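Local coordinates for L-serine ammonia-lyase (Rhizomucor miehei CAU432, PDB 5C3U), which belongs to the pyridoxal-phosphate-dependent enzymes and holds pyridoxal-5'-phosphate in a pocket of a fold built on two beta sheets flanked by helices, at residues T69-C75 / L92-I98; V82-Y87 / S111-S117; L167-P172 / W197-P201; V202-H208 / P252-V258. All blocks are in the same frame, centred on the assembly; numbering follows the deposited sequence.

Contact 1 of 4, residues T69-C75 / L92-I98; sequences TNIQFVC and LGVEAII
With chi1 at -74°, Phe73 carries its ring back beside the backbone N and into Val94, whose own chi1 of 145° sits well off a staggered position. The two side chains meet at about a right angle: Val94 CG1 approaches the ring obliquely and comes to 3.4 Å from Phe73 CD2, a tight fit. The other branch serves the turn before the strand, where Val94 CG2 lies 3.6 Å from Thr69 CA and 3.9 Å from Ile71 CG1. On the sheet face that carries Gln72 and Val74, Ile97 runs alongside Val74, and its CD1 methyl ends 4.0 Å from Val74 CG2 while also touching Gln72 CB. In the sheet itself the backbones are joined by hydrogen bonds from Phe73 N to Glu95 O (2.8 Å), Ile97 N to Phe73 O (2.8 Å) and Cys75 N to Ile97 O (3.0 Å). Ahead of these bonds a water takes over, accepting from Glu95 N and donating to Thr69 O. Helices 52-67 and 79-92 also pack on the Phe73 side chain, through Ala63 and Val85. The strand segments run parallel, 17° apart, and helix 79-92 connects them: a classic beta-alpha-beta crossover in the four-stranded parallel sheet.

Contact 2 of 4, residues V82-Y87 / S111-S117; sequences VLAVSY and SIRTDGS
Ser86 lies against the final turn of helix 106-114, its OG over the backbone of Ile112 at 3.6 Å from Ile112 CA. That turn closes in a Schellman motif: Gly116 takes positive phi, and Ser117 N and Gly116 N bond back to Ile112 O and Arg113 O. The motif brings two polar side chains round to the same serine. Swung away from its own backbone N (chi1 -174°), Ser86 OG donates to Asp115 OD2 at 2.6 Å, which accepts on its anti lone pair, and is hydrogen-bonded to Ser117 OG at 2.7 Å. The hydroxyl is thus buried with a partner from each side chain. Asp115 OD1 makes a salt bridge with Arg90, one turn further along the helix of Ser86; this probably helps keep the carboxylate charged and fixes its rotation. One turn back along helix 79-92 the contact turns apolar. Leu83 crosses Ile112 at about a right angle, with Leu83 CD2 4.0 Å from Ile112 CG1 and 3.9 Å from Ser111 CB, and Val82 CG2 meets Ile112 CD1 obliquely at 3.9 Å. At the polar end a water donates to Ser86 O at 2.8 Å and hydrogen-bonds Ser117 OG, bridging the two segments a second time.

Contact 3 of 4, residues L167-P172 / W197-P201; sequences LNDNPP and WKDVP
Two helix-to-strand connections dock here, the indole of Trp197 in one lying against Pro171 and Pro172 of the other. Pro171 CA sits over the face of the six-membered ring, 3.8 Å from its centroid and only 10° off the ring normal, a clear CH-pi contact. Pro172 comes in at about a right angle to the Trp197 side chain, and its CD atom is 3.6 Å from Trp197 CZ3. At the indole edge the carboxylate of Asp169 lies almost in the ring plane, tilted by 12°. There Trp197 NE1 gives a weak hydrogen bond to Asp169 OD1, 3.4 Å long and bent. Asp169 reaches the indole because CG extends away from its backbone N (chi1 -163°), although the residue starts off facing away from Trp197. The same oxygen has a long, weak ion pair with Lys164. Each segment contains a turn: Leu167 to Asn170 makes a type I' turn that overlaps the Schellman end of helix 150-166, with Asn168 as its C-prime residue, and Trp197 to Val200 makes a type I turn. They lead into strands 174-178 and 202-207, parallel neighbours in the mixed six-stranded sheet, so the contact lies where those two strands begin. Val200 packs on the same two prolines, its CG2 3.8 Å from Pro171 CB and 3.7 Å from Pro172 O. Leu167 and Pro172 both reach on to Val308 of strand 306-311, on the other side of 174-178.

Contact 4 of 4, residues V202-H208 / P252-V258; sequences VIAVETH and PVVPFAV
The imidazole of His208 lies with one face under the carbonyl of Val258, whose O atom is 3.5 Å from His208 ND1 and displaced toward the ring's rim. With CG beside the backbone N (chi1 -63°), the ring folds back over the neighbouring strand, and His208 CD2 comes to 3.4 Å from Ala257 CB. A water lying in the ring plane is weakly bonded to His208 NE2 and donates to Ala257 O at 2.7 Å. Meanwhile His208 N bonds to Val258 O, the last of seven backbone bonds that begin at Val202 N to Pro252 O. Together they hold strand 202-207 parallel to 253-258, the outermost strand of the mixed six-stranded sheet, with the axes turned by 30°. Pro255 suits that margin: the amides of Val254, Phe256 and Val258 turn inward to strand 202-207, and the N of Pro255, which has no hydrogen, does not. On one face Ile203 CG2 meets Phe256 CB at 4.2 Å, while the Phe256 ring leads away; Leu288 of helix 280-290 packs on both residues. On the other, Ala204 CB lies 3.9 Å from Val253 CG1, and Phe213 touches the two of them. Glu206 points to that same side, and its carboxylate is gripped at both oxygens: OE2 accepts from Phe213 N and OE1 from Gln214 N, at the start of helix 212-219.

Contacts 1 and 2 form one block. Their segments alternate along the chain, their centres are about 10 Å apart, and helix 79-92, which connects the strands of contact 1, supplies one side of contact 2; Ile98 CG2 packs 3.5 Å from Val82 CB between them. Contacts 3 and 4 make a second pair at the mixed sheet, contact 3 in the loops at the start of its strands; Lys198 O meets Pro252 CD at 3.5 Å and the turn of 197-201 runs straight into strand 202-207. The centres of contacts 2 and 4 are about 31 Å apart on opposite sides of the chain's centre. Pyridoxal-5'-phosphate lies between, about 9 Å from the side chain of Leu83 and about 8 Å from that of Glu206.

Contact 1 of 4, residues T69-C75 / L92-I98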
loop_
_atom_site.group_PDB
_atom_site.type_symbol
_atom_site.label_atom_id
_atom_site.label_comp_id
_atom_site.label_asym_id
_atom_site.label_seq_id
_atom_site.Cartn_x
_atom_site.Cartn_y
_atom_site.Cartn_z
ATOM N N THR A 69 16.371 19.268 -11.680
ATOM C CA THR A 69 16.163 18.151 -12.568
ATOM C C THR A 69 17.452 17.446 -13.014
ATOM O O THR A 69 17.421 16.606 -13.915
ATOM C CB THR A 69 15.384 18.606 -13.814
ATOM O OG1 THR A 69 16.099 19.673 -14.438
ATOM C CG2 THR A 69 14.020 19.127 -13.425
ATOM N N ASN A 70 18.576 17.784 -12.389
ATOM C CA ASN A 70 19.838 17.071 -12.653
ATOM C C ASN A 70 20.098 15.922 -11.689
ATOM O O ASN A 70 21.153 15.277 -11.737
ATOM C CB ASN A 70 21.020 18.055 -12.617
ATOM C CG ASN A 70 21.004 19.016 -13.782
ATOM O OD1 ASN A 70 20.604 18.648 -14.882
ATOM N ND2 ASN A 70 21.427 20.259 -13.542
ATOM N N ILE A 71 19.138 15.673 -10.804
ATOM C CA ILE A 71 19.265 14.587 -9.840
ATOM C C ILE A 71 19.010 13.244 -10.506
ATOM O O ILE A 71 18.566 13.174 -11.655
ATOM C CB ILE A 71 18.282 14.761 -8.670
ATOM C CG1 ILE A 71 16.836 14.891 -9.205
ATOM C CG2 ILE A 71 18.708 15.945 -7.812
ATOM C CD1 ILE A 71 15.769 14.740 -8.142
ATOM N N GLN A 72 19.322 12.172 -9.784
ATOM C CA GLN A 72 18.930 10.837 -10.210
ATOM C C GLN A 72 18.084 10.289 -9.091
ATOM O O GLN A 72 18.488 10.385 -7.929
ATOM C CB GLN A 72 20.144 9.921 -10.409
ATOM C CG GLN A 72 21.148 10.397 -11.449
ATOM C CD GLN A 72 22.232 11.268 -10.844
ATOM O OE1 GLN A 72 22.723 10.990 -9.749
ATOM N NE2 GLN A 72 22.608 12.333 -11.550
ATOM N N PHE A 73 16.911 9.734 -9.405
ATOM C CA PHE A 73 16.203 8.996 -8.360
ATOM C C PHE A 73 16.729 7.566 -8.375
ATOM O O PHE A 73 16.961 7.019 -9.431
ATOM C CB PHE A 73 14.693 8.972 -8.610
ATOM C CG PHE A 73 13.990 10.273 -8.323
ATOM C CD1 PHE A 73 13.970 10.800 -7.031
ATOM C CD2 PHE A 73 13.282 10.924 -9.308
ATOM C CE1 PHE A 73 13.294 11.987 -6.754
ATOM C CE2 PHE A 73 12.603 12.117 -9.038
ATOM C CZ PHE A 73 12.622 12.648 -7.761
ATOM N N VAL A 74 16.924 6.973 -7.205
ATOM C CA VAL A 74 17.429 5.600 -7.120
ATOM C C VAL A 74 16.428 4.834 -6.266
ATOM O O VAL A 74 16.017 5.311 -5.197
ATOM C CB VAL A 74 18.840 5.560 -6.468
ATOM C CG1 VAL A 74 19.348 4.123 -6.349
ATOM C CG2 VAL A 74 19.822 6.420 -7.274
ATOM N N CYS A 75 16.028 3.650 -6.714
ATOM C CA CYS A 75 15.060 2.883 -5.943
ATOM C C CYS A 75 15.156 1.395 -6.206
ATOM O O CYS A 75 15.231 0.978 -7.360
ATOM C CB CYS A 75 13.634 3.381 -6.234
ATOM S SG CYS A 75 12.404 2.750 -5.069
ATOM N N LEU A 92 8.572 14.125 -14.457
ATOM C CA LEU A 92 9.385 15.242 -13.962
ATOM C C LEU A 92 10.622 15.556 -14.815
ATOM O O LEU A 92 11.293 16.567 -14.582
ATOM C CB LEU A 92 9.784 15.006 -12.494
ATOM C CG LEU A 92 8.588 14.886 -11.539
ATOM C CD1 LEU A 92 9.023 14.308 -10.195
ATOM C CD2 LEU A 92 7.864 16.222 -11.359
ATOM N N GLY A 93 10.917 14.705 -15.798
ATOM C CA GLY A 93 12.114 14.859 -16.637
ATOM C C GLY A 93 13.439 14.602 -15.922
ATOM O O GLY A 93 14.415 15.337 -16.122
ATOM N N VAL A 94 13.480 13.558 -15.093
ATOM C CA VAL A 94 14.624 13.269 -14.238
ATOM C C VAL A 94 15.097 11.847 -14.513
ATOM O O VAL A 94 14.290 10.988 -14.877
ATOM C CB VAL A 94 14.237 13.489 -12.750
ATOM C CG1 VAL A 94 14.920 12.508 -11.832
ATOM C CG2 VAL A 94 14.514 14.929 -12.344
ATOM N N GLU A 95 16.398 11.612 -14.377
ATOM C CA GLU A 95 16.965 10.255 -14.448
ATOM C C GLU A 95 16.511 9.340 -13.303
ATOM O O GLU A 95 16.444 9.758 -12.146
ATOM C CB GLU A 95 18.491 10.354 -14.421
ATOM C CG GLU A 95 19.241 9.265 -15.159
ATOM C CD GLU A 95 20.448 9.823 -15.901
ATOM O OE1 GLU A 95 21.257 10.550 -15.280
ATOM O OE2 GLU A 95 20.575 9.555 -17.115
ATOM N N ALA A 96 16.224 8.082 -13.615
ATOM C CA ALA A 96 15.908 7.113 -12.549
ATOM C C ALA A 96 16.754 5.859 -12.738
ATOM O O ALA A 96 16.952 5.378 -13.874
ATOM C CB ALA A 96 14.425 6.766 -12.534
ATOM N N ILE A 97 17.304 5.382 -11.631
ATOM C CA ILE A 97 18.061 4.142 -11.590
ATOM C C ILE A 97 17.231 3.180 -10.729
ATOM O O ILE A 97 17.034 3.415 -9.524
ATOM C CB ILE A 97 19.475 4.350 -10.963
ATOM C CG1 ILE A 97 20.298 5.347 -11.794
ATOM C CG2 ILE A 97 20.197 3.015 -10.788
ATOM C CD1 ILE A 97 21.239 6.197 -10.962
ATOM N N ILE A 98 16.781 2.093 -11.339
ATOM C CA ILE A 98 15.845 1.200 -10.683
ATOM C C ILE A 98 16.430 -0.214 -10.571
ATOM O O ILE A 98 16.876 -0.762 -11.567
ATOM C CB ILE A 98 14.496 1.157 -11.451
ATOM C CG1 ILE A 98 13.828 2.542 -11.467
ATOM C CG2 ILE A 98 13.580 0.083 -10.869
ATOM C CD1 ILE A 98 13.575 3.155 -10.098
HETATM O O HOH W 1 18.379 13.839 -14.089
#

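Contact 2 of 4, residues V82-Y87 / S111-S117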
loop_
_atom_site.group_PDB
_atom_site.type_symbol
_atom_site.label_atom_id
_atom_site.label_comp_id
_atom_site.label_asym_id
_atom_site.label_seq_id
_atom_site.Cartn_x
_atom_site.Cartn_y
_atom_site.Cartn_z
ATOM N N VAL A 82 9.017 1.057 -7.097
ATOM C CA VAL A 82 9.875 1.293 -8.258
ATOM C C VAL A 82 9.033 1.739 -9.430
ATOM O O VAL A 82 9.454 2.607 -10.178
ATOM C CB VAL A 82 10.843 0.130 -8.633
ATOM C CG1 VAL A 82 11.789 -0.149 -7.458
ATOM C CG2 VAL A 82 10.114 -1.146 -9.088
ATOM N N LEU A 83 7.822 1.200 -9.555
ATOM C CA LEU A 83 6.953 1.631 -10.675
ATOM C C LEU A 83 6.552 3.116 -10.551
ATOM O O LEU A 83 6.482 3.842 -11.558
ATOM C CB LEU A 83 5.721 0.727 -10.781
ATOM C CG LEU A 83 6.064 -0.665 -11.317
ATOM C CD1 LEU A 83 4.931 -1.641 -11.003
ATOM C CD2 LEU A 83 6.273 -0.573 -12.828
ATOM N N ALA A 84 6.259 3.552 -9.322
ATOM C CA ALA A 84 5.867 4.923 -9.048
ATOM C C ALA A 84 7.045 5.850 -9.309
ATOM O O ALA A 84 6.876 6.902 -9.933
ATOM C CB ALA A 84 5.379 5.084 -7.604
ATOM N N VAL A 85 8.231 5.448 -8.868
ATOM C CA VAL A 85 9.441 6.264 -9.085
ATOM C C VAL A 85 9.692 6.395 -10.602
ATOM O O VAL A 85 9.963 7.500 -11.102
ATOM C CB VAL A 85 10.654 5.673 -8.362
ATOM C CG1 VAL A 85 11.952 6.384 -8.764
ATOM C CG2 VAL A 85 10.446 5.805 -6.850
ATOM N N SER A 86 9.606 5.271 -11.316
ATOM C CA SER A 86 9.821 5.272 -12.791
ATOM C C SER A 86 8.861 6.236 -13.491
ATOM O O SER A 86 9.275 7.088 -14.315
ATOM C CB SER A 86 9.727 3.837 -13.338
ATOM O OG SER A 86 10.068 3.766 -14.712
ATOM N N TYR A 87 7.583 6.136 -13.139
ATOM C CA TYR A 87 6.566 7.035 -13.667
ATOM C C TYR A 87 6.849 8.500 -13.343
ATOM O O TYR A 87 6.797 9.350 -14.226
ATOM C CB TYR A 87 5.180 6.631 -13.181
ATOM C CG TYR A 87 4.117 7.590 -13.614
ATOM C CD1 TYR A 87 3.758 8.662 -12.809
ATOM C CD2 TYR A 87 3.511 7.468 -14.866
ATOM C CE1 TYR A 87 2.783 9.560 -13.202
ATOM C CE2 TYR A 87 2.542 8.381 -15.277
ATOM C CZ TYR A 87 2.182 9.413 -14.446
ATOM O OH TYR A 87 1.224 10.328 -14.826
ATOM N N SER A 111 7.569 -1.987 -18.194
ATOM C CA SER A 111 7.039 -0.670 -17.845
ATOM C C SER A 111 8.157 0.270 -17.475
ATOM O O SER A 111 8.140 1.444 -17.868
ATOM C CB SER A 111 6.058 -0.747 -16.676
ATOM O OG SER A 111 4.867 -1.368 -17.085
ATOM N N ILE A 112 9.112 -0.243 -16.690
ATOM C CA ILE A 112 10.239 0.559 -16.239
ATOM C C ILE A 112 11.140 0.972 -17.405
ATOM O O ILE A 112 11.580 2.116 -17.485
ATOM C CB ILE A 112 11.036 -0.168 -15.139
ATOM C CG1 ILE A 112 10.140 -0.403 -13.916
ATOM C CG2 ILE A 112 12.285 0.626 -14.762
ATOM C CD1 ILE A 112 10.692 -1.431 -12.962
ATOM N N ARG A 113 11.401 0.042 -18.318
ATOM C CA ARG A 113 12.169 0.361 -19.536
ATOM C C ARG A 113 11.452 1.364 -20.432
ATOM O O ARG A 113 12.065 2.309 -20.922
ATOM C CB ARG A 113 12.463 -0.893 -20.350
ATOM C CG ARG A 113 13.493 -1.827 -19.750
ATOM C CD ARG A 113 13.776 -2.956 -20.738
ATOM N NE ARG A 113 14.093 -4.211 -20.060
ATOM C CZ ARG A 113 13.258 -5.245 -19.935
ATOM N NH1 ARG A 113 13.653 -6.332 -19.286
ATOM N NH2 ARG A 113 12.034 -5.202 -20.459
ATOM N N THR A 114 10.156 1.165 -20.633
ATOM C CA THR A 114 9.358 2.082 -21.451
ATOM C C THR A 114 9.383 3.516 -20.909
ATOM O O THR A 114 9.369 4.470 -21.677
ATOM C CB THR A 114 7.913 1.575 -21.584
ATOM O OG1 THR A 114 7.923 0.336 -22.308
ATOM C CG2 THR A 114 7.006 2.607 -22.288
ATOM N N ASP A 115 9.446 3.663 -19.582
ATOM C CA ASP A 115 9.514 4.967 -18.938
ATOM C C ASP A 115 10.852 5.656 -19.206
ATOM O O ASP A 115 10.992 6.857 -18.992
ATOM C CB ASP A 115 9.362 4.806 -17.411
ATOM C CG ASP A 115 7.919 4.603 -16.967
ATOM O OD1 ASP A 115 6.999 4.991 -17.713
ATOM O OD2 ASP A 115 7.700 4.072 -15.845
ATOM N N GLY A 116 11.836 4.882 -19.644
ATOM C CA GLY A 116 13.183 5.398 -19.883
ATOM C C GLY A 116 14.120 5.302 -18.683
ATOM O O GLY A 116 15.221 5.881 -18.696
ATOM N N SER A 117 13.695 4.576 -17.645
ATOM C CA SER A 117 14.551 4.345 -16.487
ATOM C C SER A 117 15.690 3.405 -16.834
ATOM O O SER A 117 15.580 2.607 -17.762
ATOM C CB SER A 117 13.765 3.715 -15.342
ATOM O OG SER A 117 12.666 4.508 -14.975
HETATM O O HOH W 2 11.755 6.898 -15.575
#

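Contact 3 of 4, residues L167-P172 / W197-P201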
loop_
_atom_site.group_PDB
_atom_site.type_symbol
_atom_site.label_atom_id
_atom_site.label_comp_id
_atom_site.label_asym_id
_atom_site.label_seq_id
_atom_site.Cartn_x
_atom_site.Cartn_y
_atom_site.Cartn_z
ATOM N N LEU A 167 -17.606 10.764 1.142
ATOM C CA LEU A 167 -18.558 10.242 2.124
ATOM C C LEU A 167 -19.429 11.338 2.740
ATOM O O LEU A 167 -20.074 11.116 3.774
ATOM C CB LEU A 167 -17.835 9.485 3.237
ATOM C CG LEU A 167 -17.167 8.164 2.847
ATOM C CD1 LEU A 167 -16.312 7.688 4.012
ATOM C CD2 LEU A 167 -18.216 7.126 2.462
ATOM N N ASN A 168 -19.419 12.517 2.115
ATOM C CA ASN A 168 -20.283 13.636 2.529
ATOM C C ASN A 168 -20.070 14.028 3.987
ATOM O O ASN A 168 -21.023 14.310 4.710
ATOM C CB ASN A 168 -21.760 13.291 2.277
ATOM C CG ASN A 168 -22.033 12.889 0.836
ATOM O OD1 ASN A 168 -21.840 13.676 -0.084
ATOM N ND2 ASN A 168 -22.497 11.655 0.639
ATOM N N ASP A 169 -18.806 14.036 4.409
ATOM C CA ASP A 169 -18.413 14.367 5.784
ATOM C C ASP A 169 -18.986 13.441 6.878
ATOM O O ASP A 169 -18.912 13.764 8.062
ATOM C CB ASP A 169 -18.699 15.852 6.079
ATOM C CG ASP A 169 -17.966 16.370 7.314
ATOM O OD1 ASP A 169 -17.027 15.693 7.802
ATOM O OD2 ASP A 169 -18.336 17.464 7.804
ATOM N N ASN A 170 -19.523 12.285 6.487
ATOM C CA ASN A 170 -19.949 11.265 7.453
ATOM C C ASN A 170 -18.780 10.347 7.775
ATOM O O ASN A 170 -18.375 9.568 6.916
ATOM C CB ASN A 170 -21.089 10.393 6.905
ATOM C CG ASN A 170 -22.357 11.175 6.624
ATOM O OD1 ASN A 170 -22.859 11.173 5.499
ATOM N ND2 ASN A 170 -22.887 11.834 7.644
ATOM N N PRO A 171 -18.249 10.418 9.008
ATOM C CA PRO A 171 -17.166 9.516 9.414
ATOM C C PRO A 171 -17.581 8.047 9.327
ATOM O O PRO A 171 -18.657 7.677 9.829
ATOM C CB PRO A 171 -16.900 9.913 10.878
ATOM C CG PRO A 171 -18.141 10.633 11.318
ATOM C CD PRO A 171 -18.618 11.348 10.091
ATOM N N PRO A 172 -16.737 7.198 8.707
ATOM C CA PRO A 172 -17.143 5.804 8.634
ATOM C C PRO A 172 -16.871 5.101 9.947
ATOM O O PRO A 172 -16.154 5.632 10.796
ATOM C CB PRO A 172 -16.261 5.235 7.521
ATOM C CG PRO A 172 -15.036 6.072 7.538
ATOM C CD PRO A 172 -15.449 7.446 8.025
ATOM N N TRP A 197 -11.454 13.635 12.310
ATOM C CA TRP A 197 -12.060 12.320 12.347
ATOM C C TRP A 197 -11.213 11.472 13.223
ATOM O O TRP A 197 -10.879 10.328 12.888
ATOM C CB TRP A 197 -12.110 11.732 10.945
ATOM C CG TRP A 197 -13.268 12.213 10.126
ATOM C CD1 TRP A 197 -14.147 13.260 10.411
ATOM C CD2 TRP A 197 -13.700 11.697 8.829
ATOM N NE1 TRP A 197 -15.066 13.406 9.409
ATOM C CE2 TRP A 197 -14.860 12.504 8.433
ATOM C CE3 TRP A 197 -13.266 10.679 7.988
ATOM C CZ2 TRP A 197 -15.532 12.285 7.247
ATOM C CZ3 TRP A 197 -13.952 10.468 6.785
ATOM C CH2 TRP A 197 -15.063 11.249 6.429
ATOM N N LYS A 198 -10.894 12.036 14.383
ATOM C CA LYS A 198 -9.927 11.476 15.315
ATOM C C LYS A 198 -10.403 10.191 15.973
ATOM O O LYS A 198 -9.598 9.464 16.557
ATOM C CB LYS A 198 -9.586 12.505 16.396
ATOM C CG LYS A 198 -9.033 13.818 15.869
ATOM C CD LYS A 198 -9.246 14.932 16.884
ATOM C CE LYS A 198 -8.184 14.927 17.975
ATOM N NZ LYS A 198 -7.089 15.891 17.672
ATOM N N ASP A 199 -11.701 9.912 15.860
ATOM C CA ASP A 199 -12.314 8.737 16.482
ATOM C C ASP A 199 -12.551 7.561 15.537
ATOM O O ASP A 199 -12.934 6.488 15.985
ATOM C CB ASP A 199 -13.628 9.137 17.172
ATOM C CG ASP A 199 -13.428 10.247 18.203
ATOM O OD1 ASP A 199 -12.490 10.138 19.019
ATOM O OD2 ASP A 199 -14.203 11.233 18.191
ATOM N N VAL A 200 -12.307 7.763 14.240
ATOM C CA VAL A 200 -12.456 6.705 13.228
ATOM C C VAL A 200 -11.361 5.643 13.419
ATOM O O VAL A 200 -10.174 5.957 13.305
ATOM C CB VAL A 200 -12.425 7.301 11.796
ATOM C CG1 VAL A 200 -12.410 6.213 10.732
ATOM C CG2 VAL A 200 -13.604 8.237 11.571
ATOM N N PRO A 201 -11.746 4.394 13.747
ATOM C CA PRO A 201 -10.768 3.310 13.901
ATOM C C PRO A 201 -10.136 2.963 12.564
ATOM O O PRO A 201 -10.816 2.995 11.538
ATOM C CB PRO A 201 -11.607 2.103 14.356
ATOM C CG PRO A 201 -12.965 2.635 14.678
ATOM C CD PRO A 201 -13.130 3.927 13.937
#

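Contact 4 of 4, residues V202-H208 / P252-V258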
loop_
_atom_site.group_PDB
_atom_site.type_symbol
_atom_site.label_atom_id
_atom_site.label_comp_id
_atom_site.label_asym_id
_atom_site.label_seq_id
_atom_site.Cartn_x
_atom_site.Cartn_y
_atom_site.Cartn_z
ATOM N N VAL A 202 -8.846 2.669 12.585
ATOM C CA VAL A 202 -8.174 2.139 11.412
ATOM C C VAL A 202 -7.838 0.690 11.743
ATOM O O VAL A 202 -7.227 0.407 12.775
ATOM C CB VAL A 202 -6.893 2.934 11.045
ATOM C CG1 VAL A 202 -6.220 2.318 9.831
ATOM C CG2 VAL A 202 -7.221 4.401 10.794
ATOM N N ILE A 203 -8.287 -0.234 10.895
ATOM C CA ILE A 203 -7.909 -1.606 11.051
ATOM C C ILE A 203 -6.682 -1.797 10.176
ATOM O O ILE A 203 -6.750 -1.669 8.938
ATOM C CB ILE A 203 -9.083 -2.551 10.721
ATOM C CG1 ILE A 203 -10.222 -2.223 11.683
ATOM C CG2 ILE A 203 -8.660 -4.008 10.877
ATOM C CD1 ILE A 203 -11.591 -2.451 11.108
ATOM N N ALA A 204 -5.563 -2.075 10.841
ATOM C CA ALA A 204 -4.255 -2.172 10.197
ATOM C C ALA A 204 -3.992 -3.637 9.903
ATOM O O ALA A 204 -3.702 -4.398 10.808
ATOM C CB ALA A 204 -3.166 -1.608 11.110
ATOM N N VAL A 205 -4.044 -4.033 8.626
ATOM C CA VAL A 205 -3.999 -5.453 8.287
ATOM C C VAL A 205 -2.644 -5.881 7.709
ATOM O O VAL A 205 -2.091 -5.211 6.856
ATOM C CB VAL A 205 -5.166 -5.866 7.347
ATOM C CG1 VAL A 205 -5.224 -4.974 6.114
ATOM C CG2 VAL A 205 -5.045 -7.333 6.946
ATOM N N GLU A 206 -2.139 -7.013 8.185
ATOM C CA GLU A 206 -0.903 -7.624 7.711
ATOM C C GLU A 206 -1.212 -9.103 7.477
ATOM O O GLU A 206 -2.312 -9.568 7.789
ATOM C CB GLU A 206 0.198 -7.498 8.796
ATOM C CG GLU A 206 0.795 -6.098 8.958
ATOM C CD GLU A 206 1.786 -5.997 10.119
ATOM O OE1 GLU A 206 1.399 -6.322 11.272
ATOM O OE2 GLU A 206 2.953 -5.589 9.880
ATOM N N THR A 207 -0.261 -9.834 6.914
ATOM C CA THR A 207 -0.383 -11.290 6.844
ATOM C C THR A 207 0.521 -11.876 7.903
ATOM O O THR A 207 1.496 -11.234 8.291
ATOM C CB THR A 207 0.021 -11.887 5.476
ATOM O OG1 THR A 207 1.408 -11.630 5.225
ATOM C CG2 THR A 207 -0.872 -11.341 4.343
ATOM N N HIS A 208 0.230 -13.105 8.338
ATOM C CA HIS A 208 1.001 -13.723 9.422
ATOM C C HIS A 208 2.464 -13.841 9.084
ATOM O O HIS A 208 3.312 -13.759 9.966
ATOM C CB HIS A 208 0.437 -15.098 9.770
ATOM C CG HIS A 208 -0.976 -15.055 10.286
ATOM N ND1 HIS A 208 -1.964 -15.797 9.759
ATOM C CD2 HIS A 208 -1.540 -14.336 11.332
ATOM C CE1 HIS A 208 -3.116 -15.544 10.415
ATOM N NE2 HIS A 208 -2.857 -14.646 11.371
ATOM N N PRO A 252 -7.128 5.452 17.600
ATOM C CA PRO A 252 -7.638 4.073 17.644
ATOM C C PRO A 252 -7.190 3.252 16.438
ATOM O O PRO A 252 -7.643 3.492 15.311
ATOM C CB PRO A 252 -9.164 4.254 17.634
ATOM C CG PRO A 252 -9.401 5.620 17.088
ATOM C CD PRO A 252 -8.224 6.437 17.559
ATOM N N VAL A 253 -6.278 2.322 16.670
ATOM C CA VAL A 253 -5.783 1.456 15.601
ATOM C C VAL A 253 -5.917 0.018 16.064
ATOM O O VAL A 253 -5.549 -0.318 17.201
ATOM C CB VAL A 253 -4.315 1.759 15.216
ATOM C CG1 VAL A 253 -3.795 0.740 14.194
ATOM C CG2 VAL A 253 -4.180 3.173 14.652
ATOM N N VAL A 254 -6.468 -0.834 15.203
ATOM C CA VAL A 254 -6.605 -2.254 15.527
ATOM C C VAL A 254 -5.680 -3.052 14.598
ATOM O O VAL A 254 -5.965 -3.140 13.403
ATOM C CB VAL A 254 -8.065 -2.737 15.353
ATOM C CG1 VAL A 254 -8.204 -4.226 15.657
ATOM C CG2 VAL A 254 -9.021 -1.922 16.218
ATOM N N PRO A 255 -4.554 -3.583 15.122
ATOM C CA PRO A 255 -3.711 -4.424 14.288
ATOM C C PRO A 255 -4.391 -5.781 14.112
ATOM O O PRO A 255 -4.936 -6.347 15.075
ATOM C CB PRO A 255 -2.420 -4.578 15.113
ATOM C CG PRO A 255 -2.518 -3.570 16.218
ATOM C CD PRO A 255 -3.992 -3.444 16.479
ATOM N N PHE A 256 -4.419 -6.272 12.884
ATOM C CA PHE A 256 -5.015 -7.562 12.614
ATOM C C PHE A 256 -4.184 -8.299 11.568
ATOM O O PHE A 256 -3.601 -7.684 10.679
ATOM C CB PHE A 256 -6.460 -7.378 12.145
ATOM C CG PHE A 256 -7.303 -8.610 12.288
ATOM C CD1 PHE A 256 -7.863 -8.951 13.524
ATOM C CD2 PHE A 256 -7.539 -9.432 11.198
ATOM C CE1 PHE A 256 -8.643 -10.094 13.661
ATOM C CE2 PHE A 256 -8.317 -10.574 11.325
ATOM C CZ PHE A 256 -8.865 -10.910 12.555
ATOM N N ALA A 257 -4.090 -9.613 11.693
ATOM C CA ALA A 257 -3.317 -10.387 10.727
ATOM C C ALA A 257 -4.174 -11.479 10.124
ATOM O O ALA A 257 -4.932 -12.120 10.834
ATOM C CB ALA A 257 -2.082 -10.986 11.383
ATOM N N VAL A 258 -4.071 -11.650 8.804
ATOM C CA VAL A 258 -4.753 -12.713 8.068
ATOM C C VAL A 258 -3.732 -13.666 7.411
ATOM O O VAL A 258 -2.550 -13.333 7.280
ATOM C CB VAL A 258 -5.705 -12.137 6.987
ATOM C CG1 VAL A 258 -6.692 -11.132 7.579
ATOM C CG2 VAL A 258 -4.920 -11.515 5.830
HETATM O O HOH W 3 -5.270 -13.310 13.199
#